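Local coordinates for fiber protein (Duck adenovirus 1, PDB 6ITX) that forms the C-terminal head of the trimeric adenovirus fiber and probably binds a host receptor to attach the virus during entry, at residues L134-A145 / T287-Y298; F104-A112 / A119-Y127. All coordinates share one frame; numbering follows the deposited sequence.

From the N terminus, contact 2 comes first. Segment 104-112 turns back within a few residues onto 119-127, so contact 2 joins the two strands of a local beta hairpin and the loop before it. The strand of 119-127 runs on to residue 131 and turns straight into strand 134-144. Contact 1 closes when 287-298, near the C terminus, pairs with it, 141 residues later. The two contacts follow in series and neither nests in nor crosses the other. Neighbouring strands join them in one sheet, with backbone links such as K142 N to A123 O. Contact 1 pairs the last strand with strand 134-144, which lies beside the hairpin strand 118-131. Both contacts reach a second subunit.

Contact 1 of 2, residues L134-A145 / T287-Y298; sequences LVHGTIQIKATA and TFFLTPPIPFTY
H136 and T297 share a hydrogen bond, ND1 to OG1 at 2.7 Å, with the hydroxyl at the edge of the imidazole ring. Either atom could be the donor. The two side chains lie side by side on one face of an antiparallel strand pair in the beta-sheet head domain. On that face the H136 ring also meets H136 of both other subunits, edge to face. The pair forms two ladders. V135, G137 and I139 bond with Y298, F296 and I294; A143 bonds with F289. Between them, around T291-P293, the register slips by one residue.

Side chains help to bridge this break. T291 OG1 accepts I141 N at 3.1 Å and also donates to P292 O. Q140 reaches out extended, with CG anti to the backbone N (chi1 180°). Its NE2 gives a bond to T291 O at 3.1 Å, in the plane of both the amide and the carbonyl. NE2 has a second partner, S202 O of the second subunit, so the amide links the break to the trimer interface.

The other face carries V135, I139, A143, I294 and the rings of F289, F296 and Y298. I139, I294 and F296 pack on strands 241-253 and 262-271, F289 on F241, Y298 on I263, and A143 on V122. The Y298 hydroxyl bonds to F196 O. F296 turns an edge to I139 N, and its CE1 lies 3.9 Å from I139 CG2. V135 CB stands over the Y298 ring in a CH-pi contact. A143 CB does the same over F289, 3.7 Å from the ring centroid.

Contact 2 of 2, residues F104-A112 / A119-Y127; sequences FDSGYEIFA and AAKVAGYVY
The F104 ring turns an edge to A123, with CD1 4.0 Å from A123 CB. It reaches along the strand to Y125, where F104 CZ meets Y125 CB and the two side chains cross at about a right angle. The Y108 ring has A123 N at its edge, near its plane, and its CD2 is 3.6 Å from A123 CB. The A123 methyl thus touches both rings: at the edge of F104, but off the plane of Y108, beside CD2. The Y108 ring also meets the Y147 ring, the planes about 30° apart. F111 has CG anti to its backbone N (chi1 -171°), which brings CZ obliquely to A119 CB.

Behind the rings is the beta hairpin of strands 110-114 and 118-131. I110 and V122 exchange two backbone hydrogen bonds, and so do A112 and A120. E109 and I110 both face V122, which makes a classic beta bulge. I110 N donates to V122 O at 2.9 Å, in the carbonyl plane, while E109 N is badly angled for it. I110 CB and A112 CB share a face with V122 and A120. A112 also packs on F161 and L163 of strand 160-165.

K121 bends back at its outer torsions, bringing NZ 3.7 Å from E109 CA. E109 OE2 is still 6.3 Å from K121 NZ. Any attraction between these charges is probably weak. The four backbone bonds and the apolar contacts are the evident links.

Contact 1 of 2, residues L134-A145 / T287-Y298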
loop_
_atom_site.group_PDB
_atom_site.type_symbol
_atom_site.label_atom_id
_atom_site.label_comp_id
_atom_site.label_asym_id
_atom_site.label_seq_id
_atom_site.Cartn_x
_atom_site.Cartn_y
_atom_site.Cartn_z
ATOM N N LEU A 134 -11.459 7.157 4.971
ATOM C CA LEU A 134 -10.444 6.120 5.002
ATOM C C LEU A 134 -9.461 6.472 6.097
ATOM O O LEU A 134 -9.140 7.646 6.293
ATOM C CB LEU A 134 -9.711 6.015 3.661
ATOM C CG LEU A 134 -10.477 5.517 2.432
ATOM C CD1 LEU A 134 -9.515 5.282 1.278
ATOM C CD2 LEU A 134 -11.286 4.260 2.744
ATOM N N VAL A 135 -8.999 5.468 6.818
ATOM C CA VAL A 135 -7.907 5.654 7.763
ATOM C C VAL A 135 -6.618 5.276 7.051
ATOM O O VAL A 135 -6.526 4.206 6.437
ATOM C CB VAL A 135 -8.113 4.804 9.030
ATOM C CG1 VAL A 135 -6.852 4.781 9.865
ATOM C CG2 VAL A 135 -9.277 5.320 9.835
ATOM N N HIS A 136 -5.641 6.168 7.088
ATOM C CA HIS A 136 -4.291 5.861 6.642
ATOM C C HIS A 136 -3.388 5.996 7.855
ATOM O O HIS A 136 -3.323 7.068 8.469
ATOM C CB HIS A 136 -3.839 6.795 5.516
ATOM C CG HIS A 136 -4.795 6.857 4.370
ATOM N ND1 HIS A 136 -5.207 5.737 3.677
ATOM C CD2 HIS A 136 -5.427 7.907 3.796
ATOM C CE1 HIS A 136 -6.050 6.095 2.725
ATOM N NE2 HIS A 136 -6.207 7.406 2.782
ATOM N N GLY A 137 -2.710 4.909 8.217
ATOM C CA GLY A 137 -1.874 4.914 9.394
ATOM C C GLY A 137 -0.546 4.224 9.149
ATOM O O GLY A 137 -0.316 3.608 8.098
ATOM N N THR A 138 0.343 4.362 10.138
ATOM C CA THR A 138 1.550 3.554 10.230
ATOM C C THR A 138 1.599 2.913 11.609
ATOM O O THR A 138 1.103 3.476 12.587
ATOM C CB THR A 138 2.842 4.371 9.987
ATOM O OG1 THR A 138 3.002 5.348 11.020
ATOM C CG2 THR A 138 2.806 5.077 8.651
ATOM N N ILE A 139 2.187 1.722 11.682
ATOM C CA ILE A 139 2.474 1.075 12.955
ATOM C C ILE A 139 3.963 0.745 13.004
ATOM O O ILE A 139 4.559 0.341 11.996
ATOM C CB ILE A 139 1.604 -0.178 13.170
ATOM C CG1 ILE A 139 1.917 -0.823 14.520
ATOM C CG2 ILE A 139 1.783 -1.153 12.038
ATOM C CD1 ILE A 139 0.749 -1.613 15.106
ATOM N N GLN A 140 4.570 0.958 14.171
ATOM C CA GLN A 140 5.991 0.707 14.380
ATOM C C GLN A 140 6.136 -0.027 15.699
ATOM O O GLN A 140 5.645 0.456 16.725
ATOM C CB GLN A 140 6.794 2.013 14.398
ATOM C CG GLN A 140 8.276 1.812 14.618
ATOM C CD GLN A 140 9.104 3.063 14.353
ATOM O OE1 GLN A 140 8.719 4.173 14.701
ATOM N NE2 GLN A 140 10.253 2.876 13.741
ATOM N N ILE A 141 6.797 -1.192 15.668
ATOM C CA ILE A 141 6.920 -2.076 16.824
ATOM C C ILE A 141 8.393 -2.315 17.117
ATOM O O ILE A 141 9.181 -2.554 16.195
ATOM C CB ILE A 141 6.196 -3.418 16.589
ATOM C CG1 ILE A 141 4.713 -3.167 16.334
ATOM C CG2 ILE A 141 6.397 -4.388 17.790
ATOM C CD1 ILE A 141 4.043 -2.562 17.539
ATOM N N LYS A 142 8.765 -2.258 18.401
ATOM C CA LYS A 142 10.112 -2.598 18.848
ATOM C C LYS A 142 10.027 -3.675 19.915
ATOM O O LYS A 142 9.212 -3.568 20.835
ATOM C CB LYS A 142 10.837 -1.384 19.408
ATOM C CG LYS A 142 12.270 -1.676 19.770
ATOM C CD LYS A 142 12.996 -0.392 20.080
ATOM C CE LYS A 142 14.271 -0.640 20.864
ATOM N NZ LYS A 142 14.890 0.697 21.170
ATOM N N ALA A 143 10.878 -4.694 19.813
ATOM C CA ALA A 143 10.816 -5.800 20.756
ATOM C C ALA A 143 12.212 -6.252 21.187
ATOM O O ALA A 143 13.210 -6.048 20.488
ATOM C CB ALA A 143 10.047 -6.977 20.158
ATOM N N THR A 144 12.270 -6.879 22.365
ATOM C CA THR A 144 13.489 -7.499 22.866
ATOM C C THR A 144 13.224 -8.954 23.221
ATOM O O THR A 144 12.119 -9.326 23.627
ATOM C CB THR A 144 14.048 -6.773 24.106
ATOM O OG1 THR A 144 13.098 -6.835 25.177
ATOM C CG2 THR A 144 14.373 -5.324 23.797
ATOM N N ALA A 145 14.256 -9.781 23.079
ATOM C CA ALA A 145 14.109 -11.184 23.457
ATOM C C ALA A 145 13.835 -11.323 24.947
ATOM O O ALA A 145 13.105 -12.239 25.367
ATOM C CB ALA A 145 15.355 -11.973 23.063
ATOM N N THR A 287 19.013 -8.179 22.915
ATOM C CA THR A 287 18.739 -8.440 21.513
ATOM C C THR A 287 17.357 -7.905 21.160
ATOM O O THR A 287 16.390 -8.092 21.914
ATOM C CB THR A 287 18.811 -9.930 21.225
ATOM O OG1 THR A 287 20.090 -10.422 21.630
ATOM C CG2 THR A 287 18.621 -10.183 19.756
ATOM N N PHE A 288 17.270 -7.231 20.008
ATOM C CA PHE A 288 16.079 -6.479 19.652
ATOM C C PHE A 288 15.798 -6.567 18.158
ATOM O O PHE A 288 16.691 -6.824 17.337
ATOM C CB PHE A 288 16.225 -5.017 20.018
ATOM C CG PHE A 288 17.070 -4.239 19.036
ATOM C CD1 PHE A 288 18.443 -4.413 18.994
ATOM C CD2 PHE A 288 16.492 -3.342 18.154
ATOM C CE1 PHE A 288 19.226 -3.702 18.105
ATOM C CE2 PHE A 288 17.282 -2.631 17.253
ATOM C CZ PHE A 288 18.646 -2.810 17.237
ATOM N N PHE A 289 14.529 -6.339 17.817
ATOM C CA PHE A 289 14.129 -6.006 16.464
ATOM C C PHE A 289 13.260 -4.755 16.521
ATOM O O PHE A 289 12.682 -4.412 17.566
ATOM C CB PHE A 289 13.430 -7.187 15.740
ATOM C CG PHE A 289 12.010 -7.515 16.220
ATOM C CD1 PHE A 289 10.920 -6.703 15.892
ATOM C CD2 PHE A 289 11.760 -8.689 16.911
ATOM C CE1 PHE A 289 9.627 -7.038 16.301
ATOM C CE2 PHE A 289 10.474 -9.030 17.317
ATOM C CZ PHE A 289 9.406 -8.212 17.015
ATOM N N LEU A 290 13.221 -4.049 15.390
ATOM C CA LEU A 290 12.543 -2.758 15.305
ATOM C C LEU A 290 12.058 -2.588 13.872
ATOM O O LEU A 290 12.864 -2.437 12.944
ATOM C CB LEU A 290 13.474 -1.620 15.727
ATOM C CG LEU A 290 13.056 -0.186 15.377
ATOM C CD1 LEU A 290 11.966 0.301 16.307
ATOM C CD2 LEU A 290 14.242 0.742 15.412
ATOM N N THR A 291 10.748 -2.662 13.687
ATOM C CA THR A 291 10.173 -2.415 12.378
ATOM C C THR A 291 10.285 -0.926 12.035
ATOM O O THR A 291 10.285 -0.069 12.931
ATOM C CB THR A 291 8.698 -2.841 12.347
ATOM O OG1 THR A 291 7.864 -1.774 12.846
ATOM C CG2 THR A 291 8.483 -4.092 13.198
ATOM N N PRO A 292 10.349 -0.584 10.754
ATOM C CA PRO A 292 10.102 0.788 10.373
ATOM C C PRO A 292 8.659 1.102 10.703
ATOM O O PRO A 292 7.940 0.234 11.223
ATOM C CB PRO A 292 10.349 0.790 8.855
ATOM C CG PRO A 292 9.889 -0.563 8.429
ATOM C CD PRO A 292 10.297 -1.489 9.585
ATOM N N PRO A 293 8.194 2.319 10.447
ATOM C CA PRO A 293 6.744 2.527 10.415
ATOM C C PRO A 293 6.193 1.796 9.202
ATOM O O PRO A 293 6.682 1.988 8.085
ATOM C CB PRO A 293 6.595 4.051 10.288
ATOM C CG PRO A 293 7.956 4.620 10.547
ATOM C CD PRO A 293 8.949 3.558 10.206
ATOM N N ILE A 294 5.204 0.933 9.425
ATOM C CA ILE A 294 4.587 0.168 8.346
ATOM C C ILE A 294 3.274 0.860 7.971
ATOM O O ILE A 294 2.355 0.907 8.805
ATOM C CB ILE A 294 4.348 -1.293 8.747
ATOM C CG1 ILE A 294 5.647 -1.932 9.263
ATOM C CG2 ILE A 294 3.719 -2.082 7.577
ATOM C CD1 ILE A 294 5.437 -3.196 10.084
ATOM N N PRO A 295 3.137 1.371 6.756
ATOM C CA PRO A 295 1.864 2.009 6.376
ATOM C C PRO A 295 0.808 0.993 5.978
ATOM O O PRO A 295 1.104 -0.019 5.336
ATOM C CB PRO A 295 2.259 2.895 5.191
ATOM C CG PRO A 295 3.426 2.209 4.627
ATOM C CD PRO A 295 4.189 1.608 5.760
ATOM N N PHE A 296 -0.434 1.271 6.377
ATOM C CA PHE A 296 -1.589 0.447 6.042
ATOM C C PHE A 296 -2.821 1.336 5.981
ATOM O O PHE A 296 -2.834 2.446 6.524
ATOM C CB PHE A 296 -1.804 -0.661 7.075
ATOM C CG PHE A 296 -2.099 -0.137 8.466
ATOM C CD1 PHE A 296 -1.063 0.254 9.312
ATOM C CD2 PHE A 296 -3.410 0.001 8.906
ATOM C CE1 PHE A 296 -1.330 0.760 10.568
ATOM C CE2 PHE A 296 -3.681 0.504 10.163
ATOM C CZ PHE A 296 -2.635 0.881 11.000
ATOM N N THR A 297 -3.876 0.825 5.342
ATOM C CA THR A 297 -5.122 1.564 5.163
ATOM C C THR A 297 -6.319 0.665 5.447
ATOM O O THR A 297 -6.345 -0.493 5.030
ATOM C CB THR A 297 -5.228 2.128 3.732
ATOM O OG1 THR A 297 -4.290 3.205 3.546
ATOM C CG2 THR A 297 -6.633 2.641 3.453
ATOM N N TYR A 298 -7.314 1.191 6.157
ATOM C CA TYR A 298 -8.606 0.517 6.268
ATOM C C TYR A 298 -9.712 1.562 6.261
ATOM O O TYR A 298 -9.460 2.766 6.428
ATOM C CB TYR A 298 -8.702 -0.357 7.535
ATOM C CG TYR A 298 -8.576 0.427 8.818
ATOM C CD1 TYR A 298 -7.331 0.746 9.326
ATOM C CD2 TYR A 298 -9.695 0.867 9.507
ATOM C CE1 TYR A 298 -7.199 1.475 10.481
ATOM C CE2 TYR A 298 -9.570 1.597 10.673
ATOM C CZ TYR A 298 -8.316 1.897 11.156
ATOM O OH TYR A 298 -8.161 2.625 12.318
#

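Contact 2 of 2, residues F104-A112 / A119-Y127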
loop_
_atom_site.group_PDB
_atom_site.type_symbol
_atom_site.label_atom_id
_atom_site.label_comp_id
_atom_site.label_asym_id
_atom_site.label_seq_id
_atom_site.Cartn_x
_atom_site.Cartn_y
_atom_site.Cartn_z
ATOM N N PHE A 104 10.291 5.185 22.162
ATOM C CA PHE A 104 10.718 3.861 22.626
ATOM C C PHE A 104 11.705 3.969 23.784
ATOM O O PHE A 104 12.706 3.251 23.850
ATOM C CB PHE A 104 11.305 3.032 21.480
ATOM C CG PHE A 104 10.421 2.971 20.256
ATOM C CD1 PHE A 104 9.198 2.313 20.295
ATOM C CD2 PHE A 104 10.813 3.589 19.066
ATOM C CE1 PHE A 104 8.375 2.266 19.168
ATOM C CE2 PHE A 104 10.007 3.545 17.948
ATOM C CZ PHE A 104 8.779 2.883 18.000
ATOM N N ASP A 105 11.425 4.894 24.701
ATOM C CA ASP A 105 12.215 5.076 25.914
ATOM C C ASP A 105 11.404 4.782 27.170
ATOM O O ASP A 105 11.834 5.137 28.269
ATOM C CB ASP A 105 12.767 6.502 25.974
ATOM C CG ASP A 105 11.660 7.554 26.065
ATOM O OD1 ASP A 105 10.460 7.181 26.066
ATOM O OD2 ASP A 105 11.989 8.762 26.147
ATOM N N SER A 106 10.235 4.159 27.026
ATOM C CA SER A 106 9.264 3.958 28.095
ATOM C C SER A 106 9.012 2.479 28.379
ATOM O O SER A 106 7.967 2.122 28.930
ATOM C CB SER A 106 7.969 4.683 27.725
ATOM O OG SER A 106 6.805 4.035 28.220
ATOM N N GLY A 107 9.946 1.599 28.019
ATOM C CA GLY A 107 9.803 0.190 28.324
ATOM C C GLY A 107 8.943 -0.534 27.309
ATOM O O GLY A 107 8.533 0.008 26.280
ATOM N N TYR A 108 8.658 -1.795 27.624
ATOM C CA TYR A 108 7.901 -2.694 26.755
ATOM C C TYR A 108 6.673 -3.158 27.534
ATOM O O TYR A 108 6.689 -4.188 28.216
ATOM C CB TYR A 108 8.796 -3.882 26.280
ATOM C CG TYR A 108 10.072 -3.413 25.608
ATOM C CD1 TYR A 108 11.197 -3.096 26.362
ATOM C CD2 TYR A 108 10.136 -3.239 24.227
ATOM C CE1 TYR A 108 12.354 -2.639 25.765
ATOM C CE2 TYR A 108 11.305 -2.784 23.617
ATOM C CZ TYR A 108 12.406 -2.482 24.401
ATOM O OH TYR A 108 13.572 -2.023 23.832
ATOM N N GLU A 109 5.590 -2.387 27.423
ATOM C CA GLU A 109 4.375 -2.619 28.197
ATOM C C GLU A 109 3.148 -2.874 27.314
ATOM O O GLU A 109 2.004 -2.785 27.790
ATOM C CB GLU A 109 4.140 -1.432 29.136
ATOM C CG GLU A 109 5.163 -1.350 30.266
ATOM C CD GLU A 109 5.541 0.075 30.628
ATOM O OE1 GLU A 109 4.927 1.047 30.103
ATOM O OE2 GLU A 109 6.470 0.220 31.456
ATOM N N ILE A 110 3.366 -3.195 26.037
ATOM C CA ILE A 110 2.304 -3.474 25.077
ATOM C C ILE A 110 2.225 -4.982 24.916
ATOM O O ILE A 110 3.261 -5.642 24.777
ATOM C CB ILE A 110 2.589 -2.774 23.740
ATOM C CG1 ILE A 110 2.764 -1.275 23.988
ATOM C CG2 ILE A 110 1.494 -3.039 22.735
ATOM C CD1 ILE A 110 1.559 -0.636 24.603
ATOM N N PHE A 111 1.006 -5.539 24.965
ATOM C CA PHE A 111 0.828 -6.989 25.029
ATOM C C PHE A 111 0.602 -7.564 23.639
ATOM O O PHE A 111 -0.306 -7.131 22.930
ATOM C CB PHE A 111 -0.343 -7.356 25.935
ATOM C CG PHE A 111 -0.458 -8.839 26.226
ATOM C CD1 PHE A 111 -1.150 -9.684 25.363
ATOM C CD2 PHE A 111 0.094 -9.383 27.376
ATOM C CE1 PHE A 111 -1.260 -11.061 25.632
ATOM C CE2 PHE A 111 -0.016 -10.752 27.655
ATOM C CZ PHE A 111 -0.690 -11.588 26.791
ATOM N N ALA A 112 1.415 -8.552 23.269
ATOM C CA ALA A 112 1.288 -9.262 22.003
ATOM C C ALA A 112 1.039 -10.728 22.287
ATOM O O ALA A 112 1.790 -11.350 23.046
ATOM C CB ALA A 112 2.551 -9.129 21.141
ATOM N N ALA A 119 3.117 -15.448 24.795
ATOM C CA ALA A 119 2.880 -14.014 24.710
ATOM C C ALA A 119 4.202 -13.267 24.745
ATOM O O ALA A 119 5.270 -13.837 25.002
ATOM C CB ALA A 119 1.971 -13.521 25.837
ATOM N N ALA A 120 4.111 -11.967 24.486
ATOM C CA ALA A 120 5.270 -11.094 24.522
ATOM C C ALA A 120 4.818 -9.702 24.922
ATOM O O ALA A 120 3.659 -9.313 24.724
ATOM C CB ALA A 120 5.990 -11.064 23.169
ATOM N N LYS A 121 5.739 -8.952 25.506
ATOM C CA LYS A 121 5.498 -7.542 25.742
ATOM C C LYS A 121 6.484 -6.746 24.908
ATOM O O LYS A 121 7.675 -7.072 24.862
ATOM C CB LYS A 121 5.557 -7.209 27.237
ATOM C CG LYS A 121 4.392 -7.975 27.918
ATOM C CD LYS A 121 4.274 -7.936 29.424
ATOM C CE LYS A 121 3.423 -6.755 29.852
ATOM N NZ LYS A 121 4.277 -5.626 30.389
ATOM N N VAL A 122 5.966 -5.754 24.196
ATOM C CA VAL A 122 6.704 -5.043 23.166
ATOM C C VAL A 122 6.422 -3.551 23.314
ATOM O O VAL A 122 5.635 -3.130 24.163
ATOM C CB VAL A 122 6.353 -5.533 21.743
ATOM C CG1 VAL A 122 6.596 -7.060 21.605
ATOM C CG2 VAL A 122 4.932 -5.174 21.386
ATOM N N ALA A 123 7.099 -2.751 22.491
ATOM C CA ALA A 123 6.902 -1.313 22.464
ATOM C C ALA A 123 6.410 -0.900 21.084
ATOM O O ALA A 123 6.762 -1.522 20.073
ATOM C CB ALA A 123 8.185 -0.567 22.821
ATOM N N GLY A 124 5.587 0.146 21.039
ATOM C CA GLY A 124 4.956 0.516 19.790
ATOM C C GLY A 124 4.581 1.978 19.698
ATOM O O GLY A 124 4.403 2.672 20.705
ATOM N N TYR A 125 4.438 2.429 18.453
ATOM C CA TYR A 125 3.932 3.754 18.126
ATOM C C TYR A 125 3.011 3.648 16.922
ATOM O O TYR A 125 3.405 3.108 15.887
ATOM C CB TYR A 125 5.070 4.720 17.812
ATOM C CG TYR A 125 4.561 6.097 17.542
ATOM C CD1 TYR A 125 3.820 6.770 18.510
ATOM C CD2 TYR A 125 4.804 6.738 16.330
ATOM C CE1 TYR A 125 3.344 8.056 18.283
ATOM C CE2 TYR A 125 4.337 8.025 16.089
ATOM C CZ TYR A 125 3.608 8.675 17.075
ATOM O OH TYR A 125 3.116 9.940 16.875
ATOM N N VAL A 126 1.797 4.170 17.041
ATOM C CA VAL A 126 0.797 4.092 15.982
ATOM C C VAL A 126 0.348 5.503 15.630
ATOM O O VAL A 126 -0.121 6.244 16.499
ATOM C CB VAL A 126 -0.413 3.241 16.399
ATOM C CG1 VAL A 126 -1.249 2.880 15.168
ATOM C CG2 VAL A 126 0.042 2.006 17.140
ATOM N N TYR A 127 0.463 5.857 14.357
ATOM C CA TYR A 127 0.062 7.157 13.851
ATOM C C TYR A 127 -1.069 6.934 12.867
ATOM O O TYR A 127 -0.862 6.305 11.828
ATOM C CB TYR A 127 1.232 7.871 13.170
ATOM C CG TYR A 127 1.018 9.353 12.920
ATOM C CD1 TYR A 127 1.050 10.277 13.980
ATOM C CD2 TYR A 127 0.811 9.838 11.634
ATOM C CE1 TYR A 127 0.883 11.629 13.759
ATOM C CE2 TYR A 127 0.635 11.199 11.403
ATOM C CZ TYR A 127 0.667 12.092 12.469
ATOM O OH TYR A 127 0.485 13.454 12.244
#